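Local coordinates for uncharacterized protein (Parabacteroides merdae ATCC 43184, PDB 5BMT) that is of unknown function but is probably a bacterial lipoprotein, with an OB-type domain and an immunoglobulin-like fold, at residues 33-37 against 38-42; 186-189 against 190-194. All blocks are in the same frame, centred on the assembly; numbering follows the deposited sequence. Where two conformers were deposited one is given.

Contact 1: 33-37 against 38-42; sequences PLYVA and TIAND. With EDO (1,2-ethanediol), chain F.
Val36 and Ile39 meet through their methyl groups where the chain turns out of strand 34-35: Ile39 CD1 lies 3.8 Å from Val36 CG1, the two branches approaching at a slant. Val36 holds CG1 anti to its backbone N (chi1 -177°), which also sets this methyl 3.5 Å from the hydroxyl oxygen OG1 of Thr38. On another part of the turn, the methyl CB of Ala40 rests 3.8 Å from CE1 of the Tyr35 ring. The backbone binds these groups together, Ala40 N donating to Val36 O (3.0 Å) with a fairly straight N-H of 157°. Ala37 O is gripped twice by Asn41: its amide ND2 gives a bond of 3.0 Å, tilted 34° from the carbonyl plane, while its backbone N adds a weak one. Ala40 O receives the O1 hydroxyl of an ethanediol, probably from the crystallisation liquor, at 2.7 Å. Farther out, Val36 packs on Ala75, Ile39 on Ala79 and Tyr45, and Arg23 makes a cation-pi contact with Tyr35. An alanine in place of Ile39 would probably open a gap against Val36 CG1, Tyr45 and Ala79 and weaken the turn's hold on strand 73-79, although Val36 would still rest on Ala75. A short helix following the third strand, itself parallel to the fifth, and leading toward the fourth is consistent with an OB fold.

Contact 2: 186-189 against 190-194; sequences GTLY and SMLKG. With SO4 (sulfate ion), chain D.
Thr187 to Met191 and Leu188 to Leu192 are successive rungs of the i to i+4 backbone ladder that opens the alpha-helix 186-198, which packs one side against strand 153-167 of the larger mixed sheet. The ladder starts with Ser190 N on Gly186 O and is straightest at Leu192 N on Leu188 O, 2.9 Å long with an N-H angle of 175°. Along the sheet-facing side, Leu188 CD1 touches Leu192 CD1 at 3.7 Å; the two leucines, one turn apart, continue onto Leu159 and Tyr157 of the strand respectively. Met191, a selenomethionine modelled in two conformers, follows on the flank, packing on Met141 and Ser143. Another side of the helix pairs Tyr189 with Lys193. The tyrosine's CG stands anti to the backbone N (chi1 177°), which swings the ring out beside the lysine, whose aliphatic chain runs fully extended past it and brings CD to 3.7 Å from Tyr189 CE2, obliquely to the ring. Both polar ends converge on Glu236: its OE2 accepts a hydrogen bond from Tyr189 OH and forms a salt bridge with Lys193 NZ. Sharing one carboxylate oxygen limits how far the ring and the ammonium can drift apart, and the negative charge would probably favour a protonated lysine. Lys118 adds a cation-pi contact to the same ring. A sulfate, probably from the crystallisation liquor, sits beside this cluster. Ser190 OG, in the conformer described, lies 2.8 Å from its O1, although another acceptor is within reach of the hydroxyl proton. Sulfate O2 lies at the edge of the Tyr189 ring, in its plane and 3.8 Å from CE2, and receives a weak 3.3 Å hydrogen bond from Lys193 NZ.

From the N terminus, contact 1 comes first, where strand 34-35 passes into the short helix 37-40; it closes a single short turn before the chain runs on. Strands 50-57 and 73-79 complete the smaller sheet; the chain then builds most of the larger one, and only after strand 173-184 does contact 2 open helix 186-198, ahead of strand 203-214. The two are in series, neither nested nor crossed, and both are local. The centres of contacts 1 and 2 are about 29 Å apart. Their nearest atoms are about 16 Å apart. Contact 1 belongs to the OB-type part, whereas contact 2 connects its helix to strand 153-167 and, through Glu236, to the C-terminal tail.

Contact 1: 33-37 against 38-42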
ATOM      1  N   PRO A  33      -7.618 -11.727  10.619  1.00 13.56           N
ATOM      2  CA  PRO A  33      -7.815 -10.531  11.466  1.00 13.74           C
ATOM      3  C   PRO A  33      -7.360 -10.825  12.890  1.00 14.31           C
ATOM      4  O   PRO A  33      -7.512 -11.947  13.391  1.00 14.22           O
ATOM      5  CB  PRO A  33      -9.335 -10.288  11.422  1.00 15.50           C
ATOM      6  CG  PRO A  33      -9.809 -11.018  10.167  1.00 18.52           C
ATOM      7  CD  PRO A  33      -8.902 -12.251  10.118  1.00 16.16           C
ATOM      8  N   LEU A  34      -6.802  -9.792  13.540  1.00 12.96           N
ATOM      9  CA  LEU A  34      -6.269  -9.912  14.889  1.00 13.16           C
ATOM     10  C   LEU A  34      -6.830  -8.895  15.824  1.00 13.45           C
ATOM     11  O   LEU A  34      -6.980  -7.737  15.451  1.00 13.80           O
ATOM     12  CB  LEU A  34      -4.746  -9.696  14.861  1.00 13.69           C
ATOM     13  CG  LEU A  34      -3.967 -10.582  13.876  1.00 15.82           C
ATOM     14  CD1 LEU A  34      -2.516 -10.176  13.873  1.00 17.25           C
ATOM     15  CD2 LEU A  34      -4.125 -12.054  14.229  1.00 17.80           C
ATOM     16  N   TYR A  35      -7.041  -9.311  17.079  1.00 12.54           N
ATOM     17  CA  TYR A  35      -7.353  -8.395  18.154  1.00 12.38           C
ATOM     18  C   TYR A  35      -6.086  -8.191  18.959  1.00 15.25           C
ATOM     19  O   TYR A  35      -5.586  -9.139  19.584  1.00 15.62           O
ATOM     20  CB  TYR A  35      -8.494  -8.881  19.042  1.00 14.16           C
ATOM     21  CG  TYR A  35      -8.739  -7.953  20.209  1.00 13.67           C
ATOM     22  CD1 TYR A  35      -9.177  -6.642  20.003  1.00 14.36           C
ATOM     23  CD2 TYR A  35      -8.453  -8.355  21.512  1.00 14.25           C
ATOM     24  CE1 TYR A  35      -9.391  -5.779  21.075  1.00 15.34           C
ATOM     25  CE2 TYR A  35      -8.635  -7.490  22.591  1.00 14.79           C
ATOM     26  CZ  TYR A  35      -9.113  -6.206  22.366  1.00 18.46           C
ATOM     27  OH  TYR A  35      -9.312  -5.377  23.448  1.00 19.64           O
ATOM     28  N   VAL A  36      -5.570  -6.960  18.950  1.00 13.90           N
ATOM     29  CA  VAL A  36      -4.406  -6.570  19.733  1.00 13.90           C
ATOM     30  C   VAL A  36      -4.906  -5.491  20.704  1.00 15.40           C
ATOM     31  O   VAL A  36      -5.172  -4.366  20.260  1.00 16.32           O
ATOM     32  CB  VAL A  36      -3.216  -6.094  18.877  1.00 16.55           C
ATOM     33  CG1 VAL A  36      -2.005  -5.761  19.758  1.00 16.99           C
ATOM     34  CG2 VAL A  36      -2.827  -7.141  17.824  1.00 17.08           C
ATOM     35  N   ALA A  37      -5.106  -5.845  21.990  1.00 14.81           N
ATOM     36  CA  ALA A  37      -5.702  -4.921  22.974  1.00 15.00           C
ATOM     37  C   ALA A  37      -4.925  -3.617  23.107  1.00 18.97           C
ATOM     38  O   ALA A  37      -5.546  -2.552  23.178  1.00 18.71           O
ATOM     39  CB  ALA A  37      -5.792  -5.597  24.327  1.00 16.98           C
ATOM     40  N   THR A  38      -3.582  -3.674  23.089  1.00 17.50           N
ATOM     41  CA  THR A  38      -2.791  -2.444  23.207  1.00 17.66           C
ATOM     42  C   THR A  38      -3.074  -1.488  22.027  1.00 20.37           C
ATOM     43  O   THR A  38      -3.316  -0.298  22.261  1.00 20.95           O
ATOM     44  CB  THR A  38      -1.296  -2.770  23.337  1.00 21.68           C
ATOM     45  OG1 THR A  38      -0.866  -3.550  22.220  1.00 23.12           O
ATOM     46  CG2 THR A  38      -0.964  -3.442  24.659  1.00 23.79           C
ATOM     47  N   ILE A  39      -3.173  -2.011  20.779  1.00 15.31           N
ATOM     48  CA  ILE A  39      -3.476  -1.160  19.641  1.00 14.85           C
ATOM     49  C   ILE A  39      -4.902  -0.622  19.722  1.00 15.98           C
ATOM     50  O   ILE A  39      -5.127   0.554  19.421  1.00 14.88           O
ATOM     51  CB  ILE A  39      -3.240  -1.961  18.334  1.00 16.52           C
ATOM     52  CG1 ILE A  39      -1.714  -2.278  18.204  1.00 17.84           C
ATOM     53  CG2 ILE A  39      -3.800  -1.224  17.091  1.00 17.75           C
ATOM     54  CD1 ILE A  39      -1.305  -3.264  16.996  1.00 18.77           C
ATOM     55  N   ALA A  40      -5.858  -1.453  20.175  1.00 13.48           N
ATOM     56  CA  ALA A  40      -7.260  -1.023  20.256  1.00 13.54           C
ATOM     57  C   ALA A  40      -7.467   0.114  21.244  1.00 17.64           C
ATOM     58  O   ALA A  40      -8.497   0.792  21.180  1.00 17.72           O
ATOM     59  CB  ALA A  40      -8.127  -2.190  20.680  1.00 14.39           C
ATOM     60  N   ASN A  41      -6.514   0.314  22.179  1.00 14.87           N
ATOM     61  CA  ASN A  41      -6.652   1.358  23.195  1.00 14.52           C
ATOM     62  C   ASN A  41      -5.642   2.482  22.991  1.00 16.38           C
ATOM     63  O   ASN A  41      -5.474   3.305  23.891  1.00 17.15           O
ATOM     64  CB  ASN A  41      -6.489   0.731  24.586  1.00 14.94           C
ATOM     65  CG  ASN A  41      -7.715  -0.040  24.969  1.00 18.12           C
ATOM     66  OD1 ASN A  41      -8.749   0.547  25.331  1.00 17.86           O
ATOM     67  ND2 ASN A  41      -7.650  -1.355  24.865  1.00 17.63           N
ATOM     68  N   ASP A  42      -4.982   2.528  21.818  1.00 14.98           N
ATOM     69  CA  ASP A  42      -3.925   3.519  21.603  1.00 14.38           C
ATOM     70  C   ASP A  42      -4.447   4.672  20.765  1.00 16.97           C
ATOM     71  O   ASP A  42      -4.833   4.460  19.610  1.00 15.97           O
ATOM     72  CB  ASP A  42      -2.744   2.814  20.906  1.00 15.56           C
ATOM     73  CG  ASP A  42      -1.480   3.632  20.796  1.00 21.79           C
ATOM     74  OD1 ASP A  42      -1.574   4.884  20.778  1.00 19.71           O
ATOM     75  OD2 ASP A  42      -0.399   3.026  20.662  1.00 22.68           O
TER
HETATM   76  C1  EDO F 304      -7.699   2.882  18.683  0.50 15.46           C
HETATM   77  O1  EDO F 304      -8.625   3.097  19.749  0.50 14.65           O
HETATM   78  C2  EDO F 304      -8.475   2.889  17.347  0.50 17.45           C
HETATM   79  O2  EDO F 304      -9.035   4.166  17.190  0.50 17.38           O

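Contact 2: 186-189 against 190-194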
ATOM      1  N   GLY A 186     -10.433   2.150  -2.496  1.00 13.39           N
ATOM      2  CA  GLY A 186     -11.845   1.805  -2.660  1.00 14.08           C
ATOM      3  C   GLY A 186     -12.422   2.072  -4.034  1.00 16.98           C
ATOM      4  O   GLY A 186     -13.101   1.204  -4.607  1.00 15.82           O
ATOM      5  N   THR A 187     -12.180   3.285  -4.593  1.00 15.78           N
ATOM      6  CA  THR A 187     -12.776   3.562  -5.905  1.00 15.99           C
ATOM      7  C   THR A 187     -12.016   2.833  -7.006  1.00 16.73           C
ATOM      8  O   THR A 187     -12.641   2.429  -7.995  1.00 17.83           O
ATOM      9  CB  THR A 187     -12.893   5.053  -6.168  1.00 19.71           C
ATOM     10  OG1 THR A 187     -11.582   5.611  -6.160  1.00 18.19           O
ATOM     11  CG2 THR A 187     -13.790   5.750  -5.113  1.00 18.88           C
ATOM     12  N   LEU A 188     -10.689   2.612  -6.827  1.00 15.57           N
ATOM     13  CA  LEU A 188      -9.947   1.838  -7.817  1.00 15.57           C
ATOM     14  C   LEU A 188     -10.494   0.429  -7.876  1.00 16.53           C
ATOM     15  O   LEU A 188     -10.726  -0.107  -8.961  1.00 16.67           O
ATOM     16  CB  LEU A 188      -8.455   1.802  -7.461  1.00 16.12           C
ATOM     17  CG  LEU A 188      -7.597   1.046  -8.472  1.00 21.85           C
ATOM     18  CD1 LEU A 188      -7.475   1.803  -9.764  1.00 22.95           C
ATOM     19  CD2 LEU A 188      -6.242   0.742  -7.941  1.00 25.04           C
ATOM     20  N   TYR A 189     -10.724  -0.174  -6.698  1.00 13.83           N
ATOM     21  CA  TYR A 189     -11.259  -1.531  -6.684  1.00 14.60           C
ATOM     22  C   TYR A 189     -12.598  -1.611  -7.401  1.00 18.19           C
ATOM     23  O   TYR A 189     -12.770  -2.506  -8.235  1.00 17.10           O
ATOM     24  CB  TYR A 189     -11.440  -1.981  -5.213  1.00 14.09           C
ATOM     25  CG  TYR A 189     -12.068  -3.357  -5.101  1.00 14.99           C
ATOM     26  CD1 TYR A 189     -11.274  -4.505  -5.088  1.00 15.67           C
ATOM     27  CD2 TYR A 189     -13.449  -3.509  -5.016  1.00 17.18           C
ATOM     28  CE1 TYR A 189     -11.845  -5.776  -5.002  1.00 17.32           C
ATOM     29  CE2 TYR A 189     -14.029  -4.775  -4.905  1.00 17.30           C
ATOM     30  CZ  TYR A 189     -13.218  -5.901  -4.885  1.00 20.02           C
ATOM     31  OH  TYR A 189     -13.800  -7.149  -4.819  1.00 21.96           O
ATOM     32  N   SER A 190     -13.544  -0.709  -7.076  1.00 15.98           N
ATOM     33  CA  SER A 190     -14.872  -0.747  -7.684  0.80 16.37           C
ATOM     34  C   SER A 190     -14.783  -0.569  -9.187  1.00 20.11           C
ATOM     35  O   SER A 190     -15.474  -1.291  -9.924  1.00 20.77           O
ATOM     36  CB  SER A 190     -15.777   0.321  -7.082  0.80 19.48           C
ATOM     37  OG  SER A 190     -15.929   0.081  -5.693  0.80 22.16           O
HETATM   38  N   MSE A 191     -13.909   0.352  -9.658  1.00 16.89           N
HETATM   39  CA  MSE A 191     -13.802   0.593 -11.082  0.70 16.29           C
HETATM   40  C   MSE A 191     -13.191  -0.607 -11.800  1.00 20.07           C
HETATM   41  O   MSE A 191     -13.753  -1.030 -12.823  1.00 21.21           O
HETATM   42  CB  MSE A 191     -12.991   1.856 -11.349  0.70 17.60           C
HETATM   43  CG  MSE A 191     -12.937   2.225 -12.825  0.70 22.18           C
HETATM   44 SE   MSE A 191     -11.824   3.772 -13.100  0.56 26.91          SE
HETATM   45  CE  MSE A 191     -10.197   2.987 -12.674  0.70 23.21           C
ATOM     46  N   LEU A 192     -12.058  -1.127 -11.314  1.00 18.40           N
ATOM     47  CA  LEU A 192     -11.415  -2.258 -11.998  1.00 17.90           C
ATOM     48  C   LEU A 192     -12.221  -3.539 -11.849  1.00 20.03           C
ATOM     49  O   LEU A 192     -12.212  -4.349 -12.780  1.00 19.64           O
ATOM     50  CB  LEU A 192      -9.965  -2.454 -11.560  1.00 16.57           C
ATOM     51  CG  LEU A 192      -9.070  -1.214 -11.807  1.00 19.82           C
ATOM     52  CD1 LEU A 192      -7.627  -1.486 -11.392  1.00 19.86           C
ATOM     53  CD2 LEU A 192      -9.101  -0.795 -13.271  1.00 22.27           C
ATOM     54  N   LYS A 193     -12.959  -3.722 -10.740  1.00 17.25           N
ATOM     55  CA  LYS A 193     -13.830  -4.890 -10.615  1.00 17.38           C
ATOM     56  C   LYS A 193     -14.901  -4.855 -11.710  1.00 22.79           C
ATOM     57  O   LYS A 193     -15.198  -5.892 -12.310  1.00 22.27           O
ATOM     58  CB  LYS A 193     -14.480  -4.956  -9.231  1.00 18.44           C
ATOM     59  CG  LYS A 193     -15.586  -6.006  -9.103  1.00 19.96           C
ATOM     60  CD  LYS A 193     -16.144  -6.019  -7.700  1.00 22.92           C
ATOM     61  CE  LYS A 193     -17.358  -6.911  -7.590  1.00 40.18           C
ATOM     62  NZ  LYS A 193     -18.116  -6.647  -6.333  1.00 42.79           N
ATOM     63  N   GLY A 194     -15.475  -3.673 -11.950  1.00 20.86           N
ATOM     64  CA  GLY A 194     -16.510  -3.508 -12.961  1.00 20.26           C
ATOM     65  C   GLY A 194     -15.984  -3.831 -14.345  1.00 24.62           C
ATOM     66  O   GLY A 194     -16.610  -4.612 -15.071  1.00 25.00           O
TER
HETATM   67  S   SO4 D 302     -17.753  -2.681  -4.682  0.50 51.38           S
HETATM   68  O1  SO4 D 302     -16.774  -1.946  -3.887  0.50 51.61           O
HETATM   69  O2  SO4 D 302     -17.740  -4.091  -4.285  0.50 50.88           O
HETATM   70  O3  SO4 D 302     -19.083  -2.115  -4.450  0.50 51.71           O
HETATM   71  O4  SO4 D 302     -17.424  -2.575  -6.103  0.50 50.09           O